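Local coordinates for protein elongation factor 1-gamma 1 (Saccharomyces cerevisiae, PDB 1NHY) that serves as a subunit of the eukaryotic elongation factor 1 complex, its GST-like domain, the part described here, mediating the interaction with eEFB1 and perhaps dimerization of the complex, at residues I96-Q100 / S159-V164; L102-L107 / I139-F143. All coordinates share one frame; numbering follows the deposited sequence.

In the fold
Both contacts lie in the helical C-terminal part of the GST-like domain, apart from the four-stranded sheet of its thioredoxin-like N-terminal part. Helix 90-107 is common to them: residues 96-100 meet the start of helix 160-175 in contact 1, and residues 102-107 meet helix 126-147 in contact 2. Their centres are about 11 Å apart. Along the chain the order is 96-100, 102-107, 139-143, 159-164, which nests contact 2 inside the loop closed by contact 1. Trp99 joins the two, its ring packing on Ile142 and Phe143. Three helices are thereby gathered into one core of the domain that mediates subunit association.

Contact 1: residues I96-Q100 / S159-V164; sequences IIRWQ and SLADLV
The carbonyl oxygen of Leu160 is gripped from opposite faces of its plane, by the side-chain amide of Gln100 and by the backbone N of Val164 in the first turn of helix 160-175. Gln100 NE2 lies 3.3 Å from Leu160 O with an N-H...O angle of 154°; the oxygen sits in the amide plane of the glutamine, whereas the donor stands above the carbonyl plane and not on a lone pair. A bend at chi2 (74°) turns the amide across the helix start, with OE1 over the side chain of Leu160 and NE2 against the isopropyl group of Val164. With an alanine here, Leu160 O would probably keep its helical bond but lose the interhelical one, and a gap would open beside Val164. Beside the amide, Ala161 CB sits between the helices, 3.9 Å from Ile96 CG2 and 4.0 Å from Trp99 CB. The small methyl suits segment axes only 8.3 Å apart and nearly parallel, at 11°. Ile96 CG1 also reaches Ser159 CB, at 4.2 Å. Asp162 OD1 is held by Leu153 N and Trp191 NE1. Ser159-x-x-Asp162 is the N-capping box sequence of the glutathione S-transferase fold: the N-cap nitrogen bonds Asp162 OD2 at 2.7 Å, but Ser159 OG turns to that same oxygen rather than accepting from Asp162 N.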
ATOM      1  N   ILE A  96      -3.632 -14.373  -2.681  1.00 46.63           N
ATOM      2  CA  ILE A  96      -3.197 -13.160  -2.024  1.00 45.24           C
ATOM      3  C   ILE A  96      -2.178 -12.450  -2.907  1.00 46.06           C
ATOM      4  O   ILE A  96      -2.185 -11.222  -3.032  1.00 48.52           O
ATOM      5  CB  ILE A  96      -2.554 -13.445  -0.663  1.00 44.29           C
ATOM      6  CG1 ILE A  96      -3.573 -14.110   0.269  1.00 44.48           C
ATOM      7  CG2 ILE A  96      -2.027 -12.150  -0.076  1.00 40.55           C
ATOM      8  CD1 ILE A  96      -2.967 -14.672   1.532  1.00 43.29           C
ATOM      9  N   ILE A  97      -1.307 -13.235  -3.527  1.00 45.12           N
ATOM     10  CA  ILE A  97      -0.265 -12.707  -4.394  1.00 43.03           C
ATOM     11  C   ILE A  97      -0.877 -12.156  -5.658  1.00 43.35           C
ATOM     12  O   ILE A  97      -0.352 -11.227  -6.283  1.00 43.63           O
ATOM     13  CB  ILE A  97       0.721 -13.808  -4.776  1.00 41.58           C
ATOM     14  CG1 ILE A  97       1.226 -14.476  -3.502  1.00 41.61           C
ATOM     15  CG2 ILE A  97       1.853 -13.241  -5.587  1.00 37.27           C
ATOM     16  CD1 ILE A  97       2.283 -15.495  -3.717  1.00 43.65           C
ATOM     17  N   ARG A  98      -1.994 -12.743  -6.046  1.00 42.47           N
ATOM     18  CA  ARG A  98      -2.660 -12.272  -7.234  1.00 43.19           C
ATOM     19  C   ARG A  98      -3.033 -10.812  -7.046  1.00 43.95           C
ATOM     20  O   ARG A  98      -2.556  -9.946  -7.776  1.00 43.59           O
ATOM     21  CB  ARG A  98      -3.896 -13.104  -7.502  1.00 43.27           C
ATOM     22  CG  ARG A  98      -4.698 -12.609  -8.656  1.00 44.74           C
ATOM     23  CD  ARG A  98      -5.804 -13.574  -8.948  1.00 49.45           C
ATOM     24  NE  ARG A  98      -7.051 -12.862  -9.184  1.00 54.58           N
ATOM     25  CZ  ARG A  98      -8.117 -13.396  -9.762  1.00 56.80           C
ATOM     26  NH1 ARG A  98      -8.083 -14.675 -10.179  1.00 56.94           N
ATOM     27  NH2 ARG A  98      -9.210 -12.646  -9.918  1.00 55.31           N
ATOM     28  N   TRP A  99      -3.866 -10.526  -6.053  1.00 45.41           N
ATOM     29  CA  TRP A  99      -4.259  -9.147  -5.829  1.00 45.97           C
ATOM     30  C   TRP A  99      -3.082  -8.301  -5.443  1.00 47.94           C
ATOM     31  O   TRP A  99      -2.958  -7.148  -5.877  1.00 47.89           O
ATOM     32  CB  TRP A  99      -5.334  -9.091  -4.782  1.00 43.31           C
ATOM     33  CG  TRP A  99      -6.550  -9.725  -5.317  1.00 42.04           C
ATOM     34  CD1 TRP A  99      -6.905 -11.038  -5.217  1.00 40.22           C
ATOM     35  CD2 TRP A  99      -7.578  -9.077  -6.068  1.00 41.84           C
ATOM     36  NE1 TRP A  99      -8.100 -11.251  -5.857  1.00 41.39           N
ATOM     37  CE2 TRP A  99      -8.537 -10.062  -6.391  1.00 42.37           C
ATOM     38  CE3 TRP A  99      -7.786  -7.751  -6.500  1.00 41.93           C
ATOM     39  CZ2 TRP A  99      -9.696  -9.768  -7.123  1.00 42.57           C
ATOM     40  CZ3 TRP A  99      -8.926  -7.457  -7.222  1.00 43.67           C
ATOM     41  CH2 TRP A  99      -9.872  -8.463  -7.530  1.00 43.32           C
ATOM     42  N   GLN A 100      -2.204  -8.888  -4.638  1.00 50.73           N
ATOM     43  CA  GLN A 100      -0.994  -8.209  -4.231  1.00 53.48           C
ATOM     44  C   GLN A 100      -0.372  -7.634  -5.499  1.00 53.32           C
ATOM     45  O   GLN A 100       0.219  -6.562  -5.495  1.00 53.40           O
ATOM     46  CB  GLN A 100      -0.031  -9.207  -3.614  1.00 57.92           C
ATOM     47  CG  GLN A 100       0.988  -8.548  -2.744  1.00 66.36           C
ATOM     48  CD  GLN A 100       0.379  -8.097  -1.458  1.00 72.47           C
ATOM     49  OE1 GLN A 100       0.286  -8.870  -0.506  1.00 77.86           O
ATOM     50  NE2 GLN A 100      -0.077  -6.850  -1.417  1.00 74.46           N
ATOM     51  N   SER A 159      -5.932  -9.443   4.364  1.00 46.84           N
ATOM     52  CA  SER A 159      -4.661 -10.066   4.014  1.00 45.10           C
ATOM     53  C   SER A 159      -3.655  -9.030   3.556  1.00 44.61           C
ATOM     54  O   SER A 159      -4.009  -7.897   3.201  1.00 43.85           O
ATOM     55  CB  SER A 159      -4.864 -11.066   2.870  1.00 44.86           C
ATOM     56  OG  SER A 159      -5.654 -10.493   1.831  1.00 43.65           O
ATOM     57  N   LEU A 160      -2.397  -9.428   3.543  1.00 43.36           N
ATOM     58  CA  LEU A 160      -1.353  -8.545   3.085  1.00 43.01           C
ATOM     59  C   LEU A 160      -1.827  -7.861   1.796  1.00 44.05           C
ATOM     60  O   LEU A 160      -1.463  -6.710   1.536  1.00 43.47           O
ATOM     61  CB  LEU A 160      -0.093  -9.337   2.799  1.00 41.07           C
ATOM     62  CG  LEU A 160       1.232  -8.607   3.000  1.00 42.98           C
ATOM     63  CD1 LEU A 160       2.178  -9.112   1.938  1.00 43.18           C
ATOM     64  CD2 LEU A 160       1.085  -7.087   2.906  1.00 42.95           C
ATOM     65  N   ALA A 161      -2.639  -8.558   0.991  1.00 45.07           N
ATOM     66  CA  ALA A 161      -3.146  -7.970  -0.254  1.00 47.13           C
ATOM     67  C   ALA A 161      -3.969  -6.711   0.027  1.00 49.59           C
ATOM     68  O   ALA A 161      -3.641  -5.615  -0.441  1.00 50.56           O
ATOM     69  CB  ALA A 161      -3.989  -8.963  -1.005  1.00 45.28           C
ATOM     70  N   ASP A 162      -5.042  -6.869   0.788  1.00 49.61           N
ATOM     71  CA  ASP A 162      -5.893  -5.744   1.135  1.00 49.80           C
ATOM     72  C   ASP A 162      -5.071  -4.589   1.661  1.00 50.56           C
ATOM     73  O   ASP A 162      -5.264  -3.450   1.251  1.00 51.09           O
ATOM     74  CB  ASP A 162      -6.876  -6.178   2.190  1.00 50.37           C
ATOM     75  CG  ASP A 162      -7.662  -7.376   1.759  1.00 50.61           C
ATOM     76  OD1 ASP A 162      -8.496  -7.203   0.855  1.00 49.66           O
ATOM     77  OD2 ASP A 162      -7.441  -8.482   2.302  1.00 51.35           O
ATOM     78  N   LEU A 163      -4.149  -4.880   2.571  1.00 51.42           N
ATOM     79  CA  LEU A 163      -3.329  -3.816   3.114  1.00 52.69           C
ATOM     80  C   LEU A 163      -2.662  -3.010   2.023  1.00 52.90           C
ATOM     81  O   LEU A 163      -2.882  -1.814   1.911  1.00 54.75           O
ATOM     82  CB  LEU A 163      -2.275  -4.384   4.051  1.00 53.52           C
ATOM     83  CG  LEU A 163      -2.876  -4.911   5.357  1.00 56.55           C
ATOM     84  CD1 LEU A 163      -1.749  -5.397   6.247  1.00 57.80           C
ATOM     85  CD2 LEU A 163      -3.673  -3.818   6.061  1.00 55.97           C
ATOM     86  N   VAL A 164      -1.850  -3.669   1.212  1.00 52.17           N
ATOM     87  CA  VAL A 164      -1.160  -2.979   0.141  1.00 49.19           C
ATOM     88  C   VAL A 164      -2.121  -2.322  -0.819  1.00 49.96           C
ATOM     89  O   VAL A 164      -2.056  -1.117  -1.045  1.00 50.42           O
ATOM     90  CB  VAL A 164      -0.272  -3.936  -0.617  1.00 47.02           C
ATOM     91  CG1 VAL A 164       0.189  -3.305  -1.924  1.00 44.22           C
ATOM     92  CG2 VAL A 164       0.912  -4.300   0.263  1.00 43.72           C
TER

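Contact 2: residues L102-L107 / I139-F143; sequences LANSDL and IVDIF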
ATOM      1  N   LEU A 102      -2.119  -7.239  -8.826  1.00 57.09           N
ATOM      2  CA  LEU A 102      -3.038  -6.367  -9.565  1.00 57.54           C
ATOM      3  C   LEU A 102      -2.949  -4.930  -9.068  1.00 58.43           C
ATOM      4  O   LEU A 102      -3.029  -3.972  -9.840  1.00 57.97           O
ATOM      5  CB  LEU A 102      -4.464  -6.838  -9.371  1.00 57.14           C
ATOM      6  CG  LEU A 102      -4.868  -8.000 -10.253  1.00 58.60           C
ATOM      7  CD1 LEU A 102      -6.144  -8.649  -9.717  1.00 60.73           C
ATOM      8  CD2 LEU A 102      -5.050  -7.472 -11.664  1.00 59.07           C
ATOM      9  N   ALA A 103      -2.802  -4.797  -7.756  1.00 59.67           N
ATOM     10  CA  ALA A 103      -2.711  -3.504  -7.127  1.00 60.61           C
ATOM     11  C   ALA A 103      -1.345  -2.907  -7.354  1.00 62.15           C
ATOM     12  O   ALA A 103      -1.201  -1.847  -7.964  1.00 62.33           O
ATOM     13  CB  ALA A 103      -2.968  -3.652  -5.650  1.00 60.99           C
ATOM     14  N   ASN A 104      -0.341  -3.613  -6.849  1.00 64.18           N
ATOM     15  CA  ASN A 104       1.042  -3.186  -6.938  1.00 65.83           C
ATOM     16  C   ASN A 104       1.535  -2.907  -8.344  1.00 66.90           C
ATOM     17  O   ASN A 104       2.513  -2.186  -8.539  1.00 68.73           O
ATOM     18  CB  ASN A 104       1.931  -4.224  -6.301  1.00 66.56           C
ATOM     19  CG  ASN A 104       2.972  -3.600  -5.433  1.00 69.71           C
ATOM     20  OD1 ASN A 104       3.612  -2.616  -5.824  1.00 71.20           O
ATOM     21  ND2 ASN A 104       3.155  -4.151  -4.237  1.00 69.93           N
ATOM     22  N   SER A 105       0.866  -3.492  -9.325  1.00 66.10           N
ATOM     23  CA  SER A 105       1.239  -3.286 -10.713  1.00 64.73           C
ATOM     24  C   SER A 105       0.075  -2.637 -11.439  1.00 64.29           C
ATOM     25  O   SER A 105      -0.040  -1.417 -11.485  1.00 65.67           O
ATOM     26  CB  SER A 105       1.570  -4.614 -11.364  1.00 65.09           C
ATOM     27  OG  SER A 105       2.474  -5.331 -10.555  1.00 68.08           O
ATOM     28  N   ASP A 106      -0.809  -3.466 -11.981  1.00 62.11           N
ATOM     29  CA  ASP A 106      -1.968  -2.982 -12.726  1.00 60.89           C
ATOM     30  C   ASP A 106      -2.549  -1.633 -12.335  1.00 60.42           C
ATOM     31  O   ASP A 106      -2.797  -0.805 -13.201  1.00 61.52           O
ATOM     32  CB  ASP A 106      -3.080  -4.024 -12.693  1.00 61.80           C
ATOM     33  CG  ASP A 106      -2.698  -5.285 -13.429  1.00 63.64           C
ATOM     34  OD1 ASP A 106      -1.631  -5.851 -13.089  1.00 66.87           O
ATOM     35  OD2 ASP A 106      -3.448  -5.707 -14.343  1.00 62.88           O
ATOM     36  N   LEU A 107      -2.766  -1.405 -11.050  1.00 59.38           N
ATOM     37  CA  LEU A 107      -3.345  -0.151 -10.616  1.00 59.06           C
ATOM     38  C   LEU A 107      -2.340   0.943 -10.264  1.00 60.43           C
ATOM     39  O   LEU A 107      -2.509   2.093 -10.653  1.00 62.50           O
ATOM     40  CB  LEU A 107      -4.254  -0.418  -9.424  1.00 58.60           C
ATOM     41  CG  LEU A 107      -4.913   0.782  -8.750  1.00 57.83           C
ATOM     42  CD1 LEU A 107      -5.933   1.423  -9.685  1.00 57.32           C
ATOM     43  CD2 LEU A 107      -5.567   0.311  -7.478  1.00 56.89           C
ATOM     44  N   ILE A 139      -8.838  -1.711 -14.234  1.00 69.26           N
ATOM     45  CA  ILE A 139      -8.426  -2.323 -12.968  1.00 68.38           C
ATOM     46  C   ILE A 139      -9.484  -2.095 -11.895  1.00 67.34           C
ATOM     47  O   ILE A 139      -9.854  -3.011 -11.158  1.00 66.79           O
ATOM     48  CB  ILE A 139      -7.088  -1.721 -12.459  1.00 69.18           C
ATOM     49  CG1 ILE A 139      -6.132  -1.511 -13.634  1.00 71.74           C
ATOM     50  CG2 ILE A 139      -6.443  -2.654 -11.427  1.00 67.45           C
ATOM     51  CD1 ILE A 139      -5.959  -2.737 -14.540  1.00 73.19           C
ATOM     52  N   VAL A 140      -9.956  -0.860 -11.812  1.00 65.85           N
ATOM     53  CA  VAL A 140     -10.962  -0.499 -10.838  1.00 63.46           C
ATOM     54  C   VAL A 140     -12.158  -1.431 -10.917  1.00 62.58           C
ATOM     55  O   VAL A 140     -12.751  -1.786  -9.893  1.00 62.82           O
ATOM     56  CB  VAL A 140     -11.402   0.950 -11.039  1.00 63.10           C
ATOM     57  CG1 VAL A 140     -12.701   1.215 -10.318  1.00 64.34           C
ATOM     58  CG2 VAL A 140     -10.318   1.864 -10.512  1.00 62.43           C
ATOM     59  N   ASP A 141     -12.507  -1.844 -12.125  1.00 61.44           N
ATOM     60  CA  ASP A 141     -13.630  -2.751 -12.281  1.00 61.49           C
ATOM     61  C   ASP A 141     -13.304  -4.127 -11.767  1.00 60.14           C
ATOM     62  O   ASP A 141     -14.156  -4.785 -11.202  1.00 58.24           O
ATOM     63  CB  ASP A 141     -14.050  -2.839 -13.735  1.00 64.53           C
ATOM     64  CG  ASP A 141     -14.526  -1.508 -14.271  1.00 68.24           C
ATOM     65  OD1 ASP A 141     -15.209  -0.774 -13.506  1.00 69.52           O
ATOM     66  OD2 ASP A 141     -14.227  -1.198 -15.450  1.00 69.45           O
ATOM     67  N   ILE A 142     -12.062  -4.558 -11.952  1.00 60.32           N
ATOM     68  CA  ILE A 142     -11.637  -5.871 -11.469  1.00 60.43           C
ATOM     69  C   ILE A 142     -11.889  -5.948  -9.970  1.00 59.58           C
ATOM     70  O   ILE A 142     -12.384  -6.961  -9.450  1.00 58.56           O
ATOM     71  CB  ILE A 142     -10.132  -6.108 -11.681  1.00 61.97           C
ATOM     72  CG1 ILE A 142      -9.767  -5.901 -13.147  1.00 63.52           C
ATOM     73  CG2 ILE A 142      -9.775  -7.533 -11.276  1.00 61.72           C
ATOM     74  CD1 ILE A 142     -10.412  -6.932 -14.053  1.00 66.30           C
ATOM     75  N   PHE A 143     -11.518  -4.865  -9.289  1.00 58.45           N
ATOM     76  CA  PHE A 143     -11.686  -4.743  -7.854  1.00 57.43           C
ATOM     77  C   PHE A 143     -13.144  -4.745  -7.458  1.00 58.56           C
ATOM     78  O   PHE A 143     -13.590  -5.625  -6.718  1.00 58.13           O
ATOM     79  CB  PHE A 143     -11.036  -3.461  -7.380  1.00 54.64           C
ATOM     80  CG  PHE A 143      -9.586  -3.599  -7.149  1.00 52.05           C
ATOM     81  CD1 PHE A 143      -9.100  -3.911  -5.884  1.00 50.61           C
ATOM     82  CD2 PHE A 143      -8.701  -3.457  -8.197  1.00 51.19           C
ATOM     83  CE1 PHE A 143      -7.739  -4.090  -5.664  1.00 49.70           C
ATOM     84  CE2 PHE A 143      -7.331  -3.634  -7.988  1.00 51.32           C
ATOM     85  CZ  PHE A 143      -6.849  -3.950  -6.713  1.00 49.38           C
TER
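Ile139 lies against the last turn of helix 90-107 with both branches engaged. Its CG2, anti to the backbone N, meets Leu107 CB at 3.7 Å, while CG1, on the other branch, carries CD1 to Asp106 CB, also at 3.7 Å, the two side chains crossing at about a right angle. One turn further along helix 126-147, Ile142 CG2 touches Leu102 CD1 at 4.1 Å, again crosswise, on the more exposed flank. On the buried side the methyl of Ala103 meets the edge of the Phe143 ring, CB lying 4.0 Å from CZ and near the ring plane; Leu107 CD2 approaches the same ring obliquely, 4.4 Å from CE2. No hydrogen bond joins the segments, so this is apolar packing of two roughly antiparallel helices (154° between segment axes, 10.7 Å apart) within the all-helical C-terminal part of the GST fold. Around this layer, Phe143 forms edge-to-face pairs with Trp99 and with Phe169 of helix 160-175. Ala103 and Leu107 both rest on Ile168 of that helix, and Tyr172 OH is hydrogen-bonded to Leu107 O, tying the end of helix 90-107 to it.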